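PDB 1H70: NG, ng-dimethylarginine dimethylaminohydrolase from Pseudomonas aeruginosa, which hydrolyses methylated arginines that inhibit nitric oxide synthase, turning dimethylarginine and monomethylarginine into citrulline and dimethylamine or methylamine. Local coordinates for residues Leu70-Thr79 and Met142-Leu151. The protein carries 1 engineered substitution. Sequence-based numbering, arbitrary orientation.
Sequences LCTSRCAIIT and MIAILEKHGL
Strand 76-78, the second strand of a hairpin with 69-71, packs on the last two turns of helix 136-148; the pieces 76-78 and 142-148 run nearly antiparallel (159°) with axes 10.2 Å apart, so Ile77 faces Met142 and Arg74 meets the helix end at His149. Met142 lies across Ile77: bends at its second and third torsions (70° and 76°) fold the thioether back, bringing CE to 3.6 Å from Ile77 CG2 while SD touches Leu70 CD2. A long, unbranched, flexible chain can touch both Ile77 and Leu70. Ile145 and Ile77 lie alongside one another, pointing opposite ways, with CG2 of Ile145 3.8 Å from CG1 of Ile77. Farther along, the Cys75 sulfur sits over one face of the His149 ring, SG 3.9 Å from the ring centroid, with CB over the same ring. Histidine suits both partners: its flat face takes Cys75, and NE2 is hydrogen-bonded to Glu106 of strand 105-107, which also forms a salt bridge with Lys148. Arg74, long enough to reach the helix end and bent at its second torsion, lays its guanidinium against Leu151 CD2; NH1 donates a hydrogen bond to the carbonyl oxygen of His149 (2.9 Å), in both the guanidinium and carbonyl planes. Threonine serves doubly at 72: its methyl CG2 is 4.1 Å from Leu146 CD2, and its hydroxyl holds the turn, accepting from Arg74 N and donating to Cys75 O. Gly150, with positive phi, lets the chain leave the helix, with Leu151 N hydrogen-bonded to Leu146 O and Gly150 N to Glu147 O. The arrangement is a β-hairpin, its turn braced by an ST turn, packed against a helix closed by a Schellman motif.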
ATOM      1  N   LEU A  70      -6.253  -7.004   2.953  1.00  9.35           N
ATOM      2  CA  LEU A  70      -7.013  -5.917   2.356  1.00  9.11           C
ATOM      3  C   LEU A  70      -8.157  -5.605   3.316  1.00  9.94           C
ATOM      4  O   LEU A  70      -9.036  -6.441   3.525  1.00  8.65           O
ATOM      5  CB  LEU A  70      -7.595  -6.290   0.995  1.00  9.22           C
ATOM      6  CG  LEU A  70      -8.414  -5.167   0.359  1.00  8.79           C
ATOM      7  CD1 LEU A  70      -7.483  -4.050  -0.128  1.00  8.88           C
ATOM      8  CD2 LEU A  70      -9.304  -5.725  -0.799  1.00 11.24           C
ATOM      9  N   CYS A  71      -8.155  -4.407   3.890  1.00  9.79           N
ATOM     10  CA  CYS A  71      -9.229  -4.009   4.796  1.00 10.18           C
ATOM     11  C   CYS A  71     -10.208  -3.098   4.062  1.00 11.57           C
ATOM     12  O   CYS A  71      -9.796  -2.076   3.535  1.00 12.24           O
ATOM     13  CB  CYS A  71      -8.643  -3.233   5.969  1.00  8.36           C
ATOM     14  SG  CYS A  71      -7.491  -4.262   6.885  1.00 10.22           S
ATOM     15  N   THR A  72     -11.482  -3.460   4.049  1.00 13.09           N
ATOM     16  CA  THR A  72     -12.498  -2.621   3.419  1.00 14.20           C
ATOM     17  C   THR A  72     -13.509  -2.167   4.467  1.00 15.36           C
ATOM     18  O   THR A  72     -13.352  -2.437   5.652  1.00 16.98           O
ATOM     19  CB  THR A  72     -13.227  -3.363   2.266  1.00 15.39           C
ATOM     20  OG1 THR A  72     -14.198  -4.268   2.823  1.00 14.95           O
ATOM     21  CG2 THR A  72     -12.253  -4.221   1.458  1.00 12.62           C
ATOM     22  N   SER A  73     -14.561  -1.463   4.053  1.00 16.47           N
ATOM     23  CA  SER A  73     -15.578  -1.031   5.014  1.00 17.31           C
ATOM     24  C   SER A  73     -16.552  -2.141   5.361  1.00 17.83           C
ATOM     25  O   SER A  73     -17.367  -1.989   6.280  1.00 19.33           O
ATOM     26  CB  SER A  73     -16.402   0.115   4.409  1.00 17.09           C
ATOM     27  OG  SER A  73     -16.910  -0.325   3.158  1.00 18.14           O
ATOM     28  N   ARG A  74     -16.486  -3.247   4.633  1.00 17.78           N
ATOM     29  CA  ARG A  74     -17.413  -4.355   4.834  1.00 18.24           C
ATOM     30  C   ARG A  74     -16.765  -5.618   5.385  1.00 17.57           C
ATOM     31  O   ARG A  74     -17.444  -6.427   6.019  1.00 17.80           O
ATOM     32  CB  ARG A  74     -18.084  -4.732   3.510  1.00 19.45           C
ATOM     33  CG  ARG A  74     -18.610  -3.555   2.690  1.00 22.96           C
ATOM     34  CD  ARG A  74     -20.085  -3.279   2.846  1.00 24.29           C
ATOM     35  NE  ARG A  74     -20.449  -2.036   2.175  1.00 25.81           N
ATOM     36  CZ  ARG A  74     -20.925  -1.914   0.936  1.00 26.39           C
ATOM     37  NH1 ARG A  74     -21.113  -2.969   0.159  1.00 25.50           N
ATOM     38  NH2 ARG A  74     -21.215  -0.705   0.465  1.00 27.09           N
ATOM     39  N   CYS A  75     -15.485  -5.832   5.096  1.00 16.64           N
ATOM     40  CA  CYS A  75     -14.771  -7.022   5.536  1.00 15.10           C
ATOM     41  C   CYS A  75     -13.274  -6.864   5.347  1.00 13.95           C
ATOM     42  O   CYS A  75     -12.817  -5.889   4.756  1.00 14.09           O
ATOM     43  CB  CYS A  75     -15.198  -8.246   4.718  1.00 15.96           C
ATOM     44  SG  CYS A  75     -14.736  -8.121   2.968  1.00 17.62           S
ATOM     45  N   ALA A  76     -12.522  -7.839   5.857  1.00 12.70           N
ATOM     46  CA  ALA A  76     -11.077  -7.882   5.668  1.00 12.59           C
ATOM     47  C   ALA A  76     -10.789  -9.223   4.979  1.00 12.25           C
ATOM     48  O   ALA A  76     -11.394 -10.250   5.305  1.00 12.90           O
ATOM     49  CB  ALA A  76     -10.296  -7.792   6.957  1.00 12.83           C
ATOM     50  N   ILE A  77      -9.869  -9.185   4.029  1.00 11.13           N
ATOM     51  CA  ILE A  77      -9.479 -10.377   3.295  1.00 10.19           C
ATOM     52  C   ILE A  77      -7.992 -10.580   3.501  1.00 11.05           C
ATOM     53  O   ILE A  77      -7.194  -9.744   3.065  1.00 10.71           O
ATOM     54  CB  ILE A  77      -9.731 -10.195   1.773  1.00 10.87           C
ATOM     55  CG1 ILE A  77     -11.165  -9.757   1.474  1.00 10.84           C
ATOM     56  CG2 ILE A  77      -9.463 -11.491   1.019  1.00 10.39           C
ATOM     57  CD1 ILE A  77     -11.330  -8.230   1.241  1.00 13.16           C
ATOM     58  N   ILE A  78      -7.627 -11.672   4.163  1.00  9.34           N
ATOM     59  CA  ILE A  78      -6.233 -12.016   4.344  1.00 10.49           C
ATOM     60  C   ILE A  78      -5.769 -12.514   2.991  1.00 10.67           C
ATOM     61  O   ILE A  78      -6.445 -13.335   2.372  1.00 10.16           O
ATOM     62  CB  ILE A  78      -6.087 -13.132   5.384  1.00 11.12           C
ATOM     63  CG1 ILE A  78      -6.690 -12.710   6.714  1.00 12.71           C
ATOM     64  CG2 ILE A  78      -4.625 -13.532   5.592  1.00 11.34           C
ATOM     65  CD1 ILE A  78      -6.069 -11.499   7.335  1.00 15.83           C
ATOM     66  N   THR A  79      -4.636 -12.006   2.530  1.00 10.74           N
ATOM     67  CA  THR A  79      -4.167 -12.369   1.205  1.00 10.28           C
ATOM     68  C   THR A  79      -3.312 -13.634   1.234  1.00 10.85           C
ATOM     69  O   THR A  79      -3.397 -14.452   2.163  1.00 11.10           O
ATOM     70  CB  THR A  79      -3.413 -11.183   0.578  1.00  9.56           C
ATOM     71  OG1 THR A  79      -2.231 -10.901   1.342  1.00 10.00           O
ATOM     72  CG2 THR A  79      -4.278  -9.898   0.588  1.00 10.27           C
ATOM     73  N   MET A 142     -10.306 -12.730  -5.068  1.00 11.42           N
ATOM     74  CA  MET A 142     -10.549 -11.451  -4.400  1.00 10.81           C
ATOM     75  C   MET A 142     -11.775 -10.752  -4.977  1.00 10.50           C
ATOM     76  O   MET A 142     -12.612 -10.228  -4.241  1.00  9.95           O
ATOM     77  CB  MET A 142      -9.310 -10.548  -4.496  1.00 11.14           C
ATOM     78  CG  MET A 142      -9.491  -9.198  -3.796  1.00 12.04           C
ATOM     79  SD  MET A 142      -9.555  -9.372  -1.997  1.00 11.99           S
ATOM     80  CE  MET A 142      -7.813  -9.655  -1.612  1.00 11.07           C
ATOM     81  N   ILE A 143     -11.900 -10.726  -6.306  1.00  9.88           N
ATOM     82  CA  ILE A 143     -13.080 -10.044  -6.876  1.00 11.24           C
ATOM     83  C   ILE A 143     -14.367 -10.747  -6.420  1.00 10.87           C
ATOM     84  O   ILE A 143     -15.361 -10.083  -6.096  1.00 11.95           O
ATOM     85  CB  ILE A 143     -12.990  -9.950  -8.421  1.00 11.55           C
ATOM     86  CG1 ILE A 143     -11.905  -8.909  -8.777  1.00 13.17           C
ATOM     87  CG2 ILE A 143     -14.329  -9.544  -9.020  1.00 10.83           C
ATOM     88  CD1 ILE A 143     -11.385  -8.991 -10.185  1.00 10.72           C
ATOM     89  N   ALA A 144     -14.351 -12.079  -6.348  1.00 11.54           N
ATOM     90  CA  ALA A 144     -15.549 -12.826  -5.922  1.00 11.05           C
ATOM     91  C   ALA A 144     -15.938 -12.478  -4.483  1.00 11.79           C
ATOM     92  O   ALA A 144     -17.129 -12.314  -4.172  1.00 11.10           O
ATOM     93  CB  ALA A 144     -15.357 -14.336  -6.103  1.00 11.06           C
ATOM     94  N   ILE A 145     -14.941 -12.355  -3.607  1.00 11.51           N
ATOM     95  CA  ILE A 145     -15.211 -12.006  -2.208  1.00 12.65           C
ATOM     96  C   ILE A 145     -15.795 -10.606  -2.119  1.00 12.70           C
ATOM     97  O   ILE A 145     -16.784 -10.364  -1.418  1.00 13.66           O
ATOM     98  CB  ILE A 145     -13.934 -12.100  -1.372  1.00 11.15           C
ATOM     99  CG1 ILE A 145     -13.492 -13.557  -1.225  1.00 12.00           C
ATOM    100  CG2 ILE A 145     -14.173 -11.506   0.020  1.00 12.68           C
ATOM    101  CD1 ILE A 145     -12.017 -13.691  -0.789  1.00 12.39           C
ATOM    102  N   LEU A 146     -15.164  -9.664  -2.819  1.00 12.71           N
ATOM    103  CA  LEU A 146     -15.650  -8.286  -2.850  1.00 12.79           C
ATOM    104  C   LEU A 146     -17.102  -8.269  -3.335  1.00 13.05           C
ATOM    105  O   LEU A 146     -17.930  -7.576  -2.762  1.00 13.87           O
ATOM    106  CB  LEU A 146     -14.782  -7.394  -3.736  1.00 11.50           C
ATOM    107  CG  LEU A 146     -13.363  -7.125  -3.192  1.00 11.28           C
ATOM    108  CD1 LEU A 146     -12.423  -6.493  -4.227  1.00 11.54           C
ATOM    109  CD2 LEU A 146     -13.446  -6.202  -1.980  1.00 10.99           C
ATOM    110  N   GLU A 147     -17.402  -9.029  -4.386  1.00 14.09           N
ATOM    111  CA  GLU A 147     -18.779  -9.062  -4.907  1.00 15.20           C
ATOM    112  C   GLU A 147     -19.766  -9.640  -3.887  1.00 14.71           C
ATOM    113  O   GLU A 147     -20.893  -9.136  -3.784  1.00 15.33           O
ATOM    114  CB  GLU A 147     -18.846  -9.783  -6.252  1.00 14.87           C
ATOM    115  CG  GLU A 147     -18.244  -8.937  -7.372  1.00 16.71           C
ATOM    116  CD  GLU A 147     -18.233  -9.589  -8.745  1.00 19.14           C
ATOM    117  OE1 GLU A 147     -18.600 -10.772  -8.909  1.00 19.96           O
ATOM    118  OE2 GLU A 147     -17.827  -8.879  -9.688  1.00 17.11           O
ATOM    119  N   LYS A 148     -19.364 -10.662  -3.137  1.00 15.10           N
ATOM    120  CA  LYS A 148     -20.189 -11.293  -2.089  1.00 15.79           C
ATOM    121  C   LYS A 148     -20.596 -10.233  -1.062  1.00 16.19           C
ATOM    122  O   LYS A 148     -21.698 -10.261  -0.479  1.00 16.13           O
ATOM    123  CB  LYS A 148     -19.420 -12.454  -1.425  1.00 15.50           C
ATOM    124  CG  LYS A 148     -20.106 -13.045  -0.193  1.00 17.87           C
ATOM    125  CD  LYS A 148     -19.140 -13.724   0.776  1.00 20.81           C
ATOM    126  CE  LYS A 148     -19.778 -13.940   2.151  1.00 22.11           C
ATOM    127  NZ  LYS A 148     -18.868 -14.699   3.077  1.00 22.91           N
ATOM    128  N   HIS A 149     -19.719  -9.249  -0.884  1.00 15.39           N
ATOM    129  CA  HIS A 149     -19.951  -8.152   0.048  1.00 15.34           C
ATOM    130  C   HIS A 149     -20.493  -6.873  -0.603  1.00 15.63           C
ATOM    131  O   HIS A 149     -20.522  -5.818   0.041  1.00 14.19           O
ATOM    132  CB  HIS A 149     -18.665  -7.854   0.825  1.00 15.11           C
ATOM    133  CG  HIS A 149     -18.328  -8.974   1.757  1.00 15.98           C
ATOM    134  ND1 HIS A 149     -18.860  -9.058   3.023  1.00 15.45           N
ATOM    135  CD2 HIS A 149     -17.577 -10.082   1.583  1.00 15.31           C
ATOM    136  CE1 HIS A 149     -18.416 -10.162   3.606  1.00 16.89           C
ATOM    137  NE2 HIS A 149     -17.636 -10.799   2.752  1.00 16.86           N
ATOM    138  N   GLY A 150     -20.960  -6.950  -1.843  1.00 15.35           N
ATOM    139  CA  GLY A 150     -21.510  -5.775  -2.493  1.00 16.73           C
ATOM    140  C   GLY A 150     -20.501  -4.784  -3.045  1.00 16.54           C
ATOM    141  O   GLY A 150     -20.886  -3.682  -3.458  1.00 16.96           O
ATOM    142  N   LEU A 151     -19.227  -5.141  -3.060  1.00 15.65           N
ATOM    143  CA  LEU A 151     -18.214  -4.266  -3.632  1.00 15.71           C
ATOM    144  C   LEU A 151     -17.875  -4.767  -5.043  1.00 15.91           C
ATOM    145  O   LEU A 151     -18.370  -5.810  -5.471  1.00 16.08           O
ATOM    146  CB  LEU A 151     -16.978  -4.236  -2.732  1.00 14.57           C
ATOM    147  CG  LEU A 151     -17.290  -3.744  -1.318  1.00 14.25           C
ATOM    148  CD1 LEU A 151     -16.154  -4.070  -0.344  1.00 10.73           C
ATOM    149  CD2 LEU A 151     -17.529  -2.248  -1.366  1.00 15.27           C
TER